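Local coordinates for multidrug resistance protein (Vibrio cholerae, PDB 1YC9) that probably forms the outer-membrane exit duct of a multidrug efflux system, and could contribute to resistance to puromycin, acriflavine and tetraphenylarsonium chloride, at residues Asp32-Leu38 and Ile147-Tyr151; Val175-Glu179 and Ser191-Lys196. The protein carries 1 engineered substitution. One frame throughout, in Å; residues are numbered along the deposited sequence.

Overall arrangement
Both contacts draw on the long helix 117-183, and they sample it at two levels. Interaction 1 packs the start of the short helix 33-44 against its middle, with its centre 18 Å from the centre of the chain; interaction 2 pairs its C-terminal end with helix 189-223. The centre of interaction 2 is 53 Å from that of the chain. The two contact centres lie 42 Å apart and their nearest atoms about 31 Å, so neither touches the other. The first is buried and joins pieces more than 100 residues apart in sequence, whereas the second is a local, partly exposed hairpin pairing. Both belong to the helical part of a trimeric outer membrane factor, while four strands of each chain probably contribute to the membrane beta barrel, as in other outer membrane factors.

Interaction 1: residues Asp32-Leu38 and Ile147-Tyr151; sequences DAQLNHL and IANAY
L35 and L38 of helix 33-44 meet I147 and Y151 of the long helix 117-183 to form the apolar centre of the contact, which lays the short helix, N-cap included, on the middle of the long one. L35 CD1 lies over one face of the Y151 ring, 4.1 Å from its centroid and 25° off the normal, a CH-pi contact; it sits offset toward the rim, beside CG. L38 CD1 comes in obliquely beside the CD1-CE1 side of the ring, 3.8 Å from Y151 CE1 and on the same side of its plane as L35, and L38 CB packs on I147 CG2 at 4.1 Å. The segment axes come no closer than 10.5 Å, a wide spacing that the Y151 ring bridges. Its chi1 of -157° leaves CG roughly anti to the backbone N and sends the ring across toward the first turn of helix 33-44.

At the far end of the ring the surroundings turn polar. Y151 OH donates to D32 OD1 over 2.7 Å, reaching that oxygen from 38° above the carboxylate plane, while OD1 itself lies near the plane of the ring. D32 is also the N-cap of helix 33-44: its OD2 takes a weak bond of 3.3 Å from L35 N. OD1 has a further donor in H238 N, and P237 of the same loop touches the tyrosine. One buried carboxylate thus joins a helix start, a loop and the long helix. These donors and the helix N-terminus would favour its charged form, so D32 is probably ionised, capping the helix while it accepts from the Y151 hydroxyl.

Interaction 2: residues Val175-Glu179 and Ser191-Lys196; sequences VELLE and SVSQAK
V175, L178 and A195 make the close-packed part of this contact, where helices 117-183 and 189-223 run almost antiparallel (168°) with segment axes 9.2 Å apart. The small side chain of A195 is consistent with the close approach of the backbones, its CA being 5.5 Å from V175 CA. A195 CB receives a methyl from each of two residues one turn apart, V175 CG2 and L178 CD2, both at 3.9 Å. Packing also reaches the main chain, with V175 CG2 set 3.4 Å from A195 O and L178 CD2 lying against the carbonyl of S191. In return V192 CG2 rests on the carbonyl oxygen of L178.

L178, V192 and A195 are buried, but E179 and K196 are partly exposed, and there the contact turns polar. Their CB atoms start off to one side of the interface, yet both ends come nearer the other helix and cross at about a right angle. E179 OE2 and K196 NZ form a salt bridge of 3.1 Å. The lysine is extended up to its last torsion, where a bend (chi4 -77°) swings CE-NZ across the carboxylate, so both atoms lie alongside OE2. Both side chains also touch a neighbouring molecule in the crystal, so their poses may owe something to the lattice. E179 CG meets V192 CG1 at the edge of the apolar core.

This helical hairpin lies near the end of the long helices remote from the strands, consistent with the coiled-coil tunnel end of outer membrane factors. Y398 of helix 398-433 touches L178, S191 and A195, Y391 of helix 326-391 adds to L178, and Q379 of a second subunit packs on K196.

Interaction 1: residues Asp32-Leu38 and Ile147-Tyr151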
loop_
_atom_site.group_PDB
_atom_site.type_symbol
_atom_site.label_atom_id
_atom_site.label_comp_id
_atom_site.label_asym_id
_atom_site.label_seq_id
_atom_site.Cartn_x
_atom_site.Cartn_y
_atom_site.Cartn_z
ATOM N N ASP A 32 -6.232 -22.985 24.577
ATOM C CA ASP A 32 -5.546 -23.786 23.581
ATOM C C ASP A 32 -4.048 -23.543 23.636
ATOM O O ASP A 32 -3.513 -22.523 23.154
ATOM C CB ASP A 32 -6.119 -23.506 22.194
ATOM C CG ASP A 32 -5.523 -24.377 21.150
ATOM O OD1 ASP A 32 -6.213 -24.596 20.128
ATOM O OD2 ASP A 32 -4.388 -24.913 21.239
ATOM N N ALA A 33 -3.320 -24.476 24.254
ATOM C CA ALA A 33 -1.909 -24.237 24.446
ATOM C C ALA A 33 -0.995 -24.194 23.223
ATOM O O ALA A 33 -0.043 -23.442 23.199
ATOM C CB ALA A 33 -1.333 -25.380 25.356
ATOM N N GLN A 34 -1.294 -24.951 22.183
ATOM C CA GLN A 34 -1.059 -24.569 20.806
ATOM C C GLN A 34 -1.107 -23.125 20.364
ATOM O O GLN A 34 -0.081 -22.611 19.889
ATOM C CB GLN A 34 -1.696 -25.512 19.793
ATOM C CG GLN A 34 -0.860 -25.530 18.486
ATOM C CD GLN A 34 -1.387 -26.447 17.451
ATOM O OE1 GLN A 34 -2.593 -26.433 17.124
ATOM N NE2 GLN A 34 -0.491 -27.207 16.869
ATOM N N LEU A 35 -2.260 -22.507 20.496
ATOM C CA LEU A 35 -2.385 -21.107 20.120
ATOM C C LEU A 35 -1.455 -20.274 20.968
ATOM O O LEU A 35 -0.697 -19.444 20.476
ATOM C CB LEU A 35 -3.819 -20.653 20.300
ATOM C CG LEU A 35 -4.078 -19.174 19.963
ATOM C CD1 LEU A 35 -3.572 -18.877 18.551
ATOM C CD2 LEU A 35 -5.547 -18.867 20.091
ATOM N N ASN A 36 -1.509 -20.503 22.277
ATOM C CA ASN A 36 -0.619 -19.823 23.211
ATOM C C ASN A 36 0.826 -19.893 22.804
ATOM O O ASN A 36 1.517 -18.897 22.843
ATOM C CB ASN A 36 -0.736 -20.441 24.612
ATOM C CG ASN A 36 -2.063 -20.191 25.232
ATOM O OD1 ASN A 36 -2.894 -19.466 24.691
ATOM N ND2 ASN A 36 -2.279 -20.789 26.405
ATOM N N HIS A 37 1.287 -21.084 22.437
ATOM C CA HIS A 37 2.674 -21.285 22.074
ATOM C C HIS A 37 3.074 -20.545 20.768
ATOM O O HIS A 37 4.157 -19.944 20.688
ATOM C CB HIS A 37 2.986 -22.759 21.922
ATOM C CG HIS A 37 4.411 -23.087 22.232
ATOM N ND1 HIS A 37 5.416 -23.004 21.290
ATOM C CD2 HIS A 37 5.010 -23.485 23.387
ATOM C CE1 HIS A 37 6.572 -23.329 21.846
ATOM N NE2 HIS A 37 6.353 -23.628 23.116
ATOM N N LEU A 38 2.192 -20.604 19.771
ATOM C CA LEU A 38 2.393 -19.889 18.508
ATOM C C LEU A 38 2.529 -18.390 18.748
ATOM O O LEU A 38 3.467 -17.780 18.266
ATOM C CB LEU A 38 1.217 -20.163 17.552
ATOM C CG LEU A 38 1.191 -21.568 16.959
ATOM C CD1 LEU A 38 -0.137 -21.871 16.297
ATOM C CD2 LEU A 38 2.321 -21.734 15.985
ATOM N N ILE A 147 -1.962 -14.018 13.859
ATOM C CA ILE A 147 -1.850 -15.405 14.229
ATOM C C ILE A 147 -3.172 -16.027 14.674
ATOM O O ILE A 147 -3.575 -17.066 14.165
ATOM C CB ILE A 147 -0.727 -15.614 15.309
ATOM C CG1 ILE A 147 0.638 -15.274 14.754
ATOM C CG2 ILE A 147 -0.774 -17.042 15.832
ATOM C CD1 ILE A 147 1.641 -14.952 15.811
ATOM N N ALA A 148 -3.911 -15.374 15.578
ATOM C CA ALA A 148 -5.192 -15.892 16.021
ATOM C C ALA A 148 -6.201 -16.038 14.885
ATOM O O ALA A 148 -6.931 -17.016 14.831
ATOM C CB ALA A 148 -5.766 -14.997 17.104
ATOM N N ASN A 149 -6.262 -15.055 13.978
ATOM C CA ASN A 149 -7.151 -15.113 12.817
ATOM C C ASN A 149 -6.772 -16.228 11.833
ATOM O O ASN A 149 -7.671 -16.935 11.366
ATOM C CB ASN A 149 -7.300 -13.773 12.118
ATOM C CG ASN A 149 -8.222 -12.825 12.887
ATOM O OD1 ASN A 149 -9.367 -13.121 13.143
ATOM N ND2 ASN A 149 -7.695 -11.700 13.257
ATOM N N ALA A 150 -5.473 -16.454 11.660
ATOM C CA ALA A 150 -4.997 -17.551 10.831
ATOM C C ALA A 150 -5.359 -18.900 11.493
ATOM O O ALA A 150 -5.798 -19.833 10.821
ATOM C CB ALA A 150 -3.539 -17.410 10.531
ATOM N N TYR A 151 -5.319 -18.915 12.828
ATOM C CA TYR A 151 -5.686 -20.060 13.624
ATOM C C TYR A 151 -7.174 -20.360 13.568
ATOM O O TYR A 151 -7.573 -21.522 13.453
ATOM C CB TYR A 151 -5.198 -19.860 15.062
ATOM C CG TYR A 151 -5.011 -21.133 15.857
ATOM C CD1 TYR A 151 -3.923 -21.961 15.639
ATOM C CD2 TYR A 151 -5.917 -21.476 16.861
ATOM C CE1 TYR A 151 -3.739 -23.123 16.374
ATOM C CE2 TYR A 151 -5.737 -22.607 17.608
ATOM C CZ TYR A 151 -4.657 -23.427 17.363
ATOM O OH TYR A 151 -4.500 -24.544 18.101
#

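Interaction 2: residues Val175-Glu179 and Ser191-Lys196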
loop_
_atom_site.group_PDB
_atom_site.type_symbol
_atom_site.label_atom_id
_atom_site.label_comp_id
_atom_site.label_asym_id
_atom_site.label_seq_id
_atom_site.Cartn_x
_atom_site.Cartn_y
_atom_site.Cartn_z
ATOM N N VAL A 175 -23.012 -45.701 -2.487
ATOM C CA VAL A 175 -22.553 -46.369 -3.705
ATOM C C VAL A 175 -22.704 -47.878 -3.531
ATOM O O VAL A 175 -23.267 -48.535 -4.389
ATOM C CB VAL A 175 -21.095 -46.031 -4.022
ATOM C CG1 VAL A 175 -20.463 -47.068 -5.001
ATOM C CG2 VAL A 175 -21.010 -44.614 -4.574
ATOM N N GLU A 176 -22.173 -48.399 -2.435
ATOM C CA GLU A 176 -22.078 -49.832 -2.270
ATOM C C GLU A 176 -23.416 -50.513 -2.000
ATOM O O GLU A 176 -23.609 -51.670 -2.397
ATOM C CB GLU A 176 -20.996 -50.187 -1.254
ATOM C CG GLU A 176 -21.382 -50.293 0.180
ATOM C CD GLU A 176 -20.159 -50.624 1.021
ATOM O OE1 GLU A 176 -20.053 -51.787 1.490
ATOM O OE2 GLU A 176 -19.292 -49.718 1.179
ATOM N N LEU A 177 -24.356 -49.782 -1.402
ATOM C CA LEU A 177 -25.743 -50.225 -1.357
ATOM C C LEU A 177 -26.355 -50.252 -2.752
ATOM O O LEU A 177 -27.013 -51.229 -3.127
ATOM C CB LEU A 177 -26.594 -49.338 -0.448
ATOM C CG LEU A 177 -28.077 -49.753 -0.393
ATOM C CD1 LEU A 177 -28.258 -51.114 0.230
ATOM C CD2 LEU A 177 -28.890 -48.707 0.349
ATOM N N LEU A 178 -26.177 -49.173 -3.516
ATOM C CA LEU A 178 -26.797 -49.060 -4.831
ATOM C C LEU A 178 -26.206 -50.073 -5.798
ATOM O O LEU A 178 -26.893 -50.529 -6.680
ATOM C CB LEU A 178 -26.646 -47.659 -5.426
ATOM C CG LEU A 178 -27.806 -46.681 -5.211
ATOM C CD1 LEU A 178 -28.118 -46.511 -3.722
ATOM C CD2 LEU A 178 -27.493 -45.337 -5.860
ATOM N N GLU A 179 -24.948 -50.421 -5.594
ATOM C CA GLU A 179 -24.278 -51.396 -6.432
ATOM C C GLU A 179 -24.799 -52.810 -6.146
ATOM O O GLU A 179 -24.981 -53.596 -7.086
ATOM C CB GLU A 179 -22.780 -51.346 -6.218
ATOM C CG GLU A 179 -22.096 -50.277 -7.057
ATOM C CD GLU A 179 -20.586 -50.428 -7.067
ATOM O OE1 GLU A 179 -20.003 -50.548 -5.968
ATOM O OE2 GLU A 179 -19.990 -50.455 -8.176
ATOM N N SER A 191 -28.329 -44.518 -11.546
ATOM C CA SER A 191 -28.272 -44.213 -10.138
ATOM C C SER A 191 -26.921 -44.514 -9.574
ATOM O O SER A 191 -26.363 -43.712 -8.842
ATOM C CB SER A 191 -29.333 -44.994 -9.362
ATOM O OG SER A 191 -30.606 -44.573 -9.798
ATOM N N VAL A 192 -26.384 -45.663 -9.949
ATOM C CA VAL A 192 -25.095 -46.103 -9.482
ATOM C C VAL A 192 -24.034 -45.091 -9.958
ATOM O O VAL A 192 -23.184 -44.683 -9.176
ATOM C CB VAL A 192 -24.763 -47.521 -10.034
ATOM C CG1 VAL A 192 -23.307 -47.915 -9.744
ATOM C CG2 VAL A 192 -25.746 -48.564 -9.457
ATOM N N SER A 193 -24.135 -44.667 -11.206
ATOM C CA SER A 193 -23.121 -43.807 -11.795
ATOM C C SER A 193 -23.181 -42.414 -11.124
ATOM O O SER A 193 -22.159 -41.821 -10.837
ATOM C CB SER A 193 -23.301 -43.676 -13.295
ATOM O OG SER A 193 -23.101 -44.937 -13.938
ATOM N N GLN A 194 -24.385 -41.958 -10.848
ATOM C CA GLN A 194 -24.604 -40.670 -10.203
ATOM C C GLN A 194 -24.010 -40.682 -8.823
ATOM O O GLN A 194 -23.315 -39.720 -8.444
ATOM C CB GLN A 194 -26.083 -40.341 -10.161
ATOM C CG GLN A 194 -26.379 -38.868 -9.859
ATOM C CD GLN A 194 -25.970 -37.960 -10.974
ATOM O OE1 GLN A 194 -26.689 -37.817 -11.924
ATOM N NE2 GLN A 194 -24.786 -37.352 -10.860
ATOM N N ALA A 195 -24.210 -41.773 -8.106
ATOM C CA ALA A 195 -23.735 -41.914 -6.748
ATOM C C ALA A 195 -22.239 -41.954 -6.693
ATOM O O ALA A 195 -21.614 -41.429 -5.750
ATOM C CB ALA A 195 -24.329 -43.131 -6.086
ATOM N N LYS A 196 -21.639 -42.606 -7.689
ATOM C CA LYS A 196 -20.195 -42.631 -7.787
ATOM C C LYS A 196 -19.644 -41.230 -8.134
ATOM O O LYS A 196 -18.610 -40.855 -7.618
ATOM C CB LYS A 196 -19.758 -43.676 -8.805
ATOM C CG LYS A 196 -20.024 -45.073 -8.330
ATOM C CD LYS A 196 -19.728 -46.101 -9.460
ATOM C CE LYS A 196 -19.701 -47.505 -8.899
ATOM N NZ LYS A 196 -18.430 -47.759 -8.189
#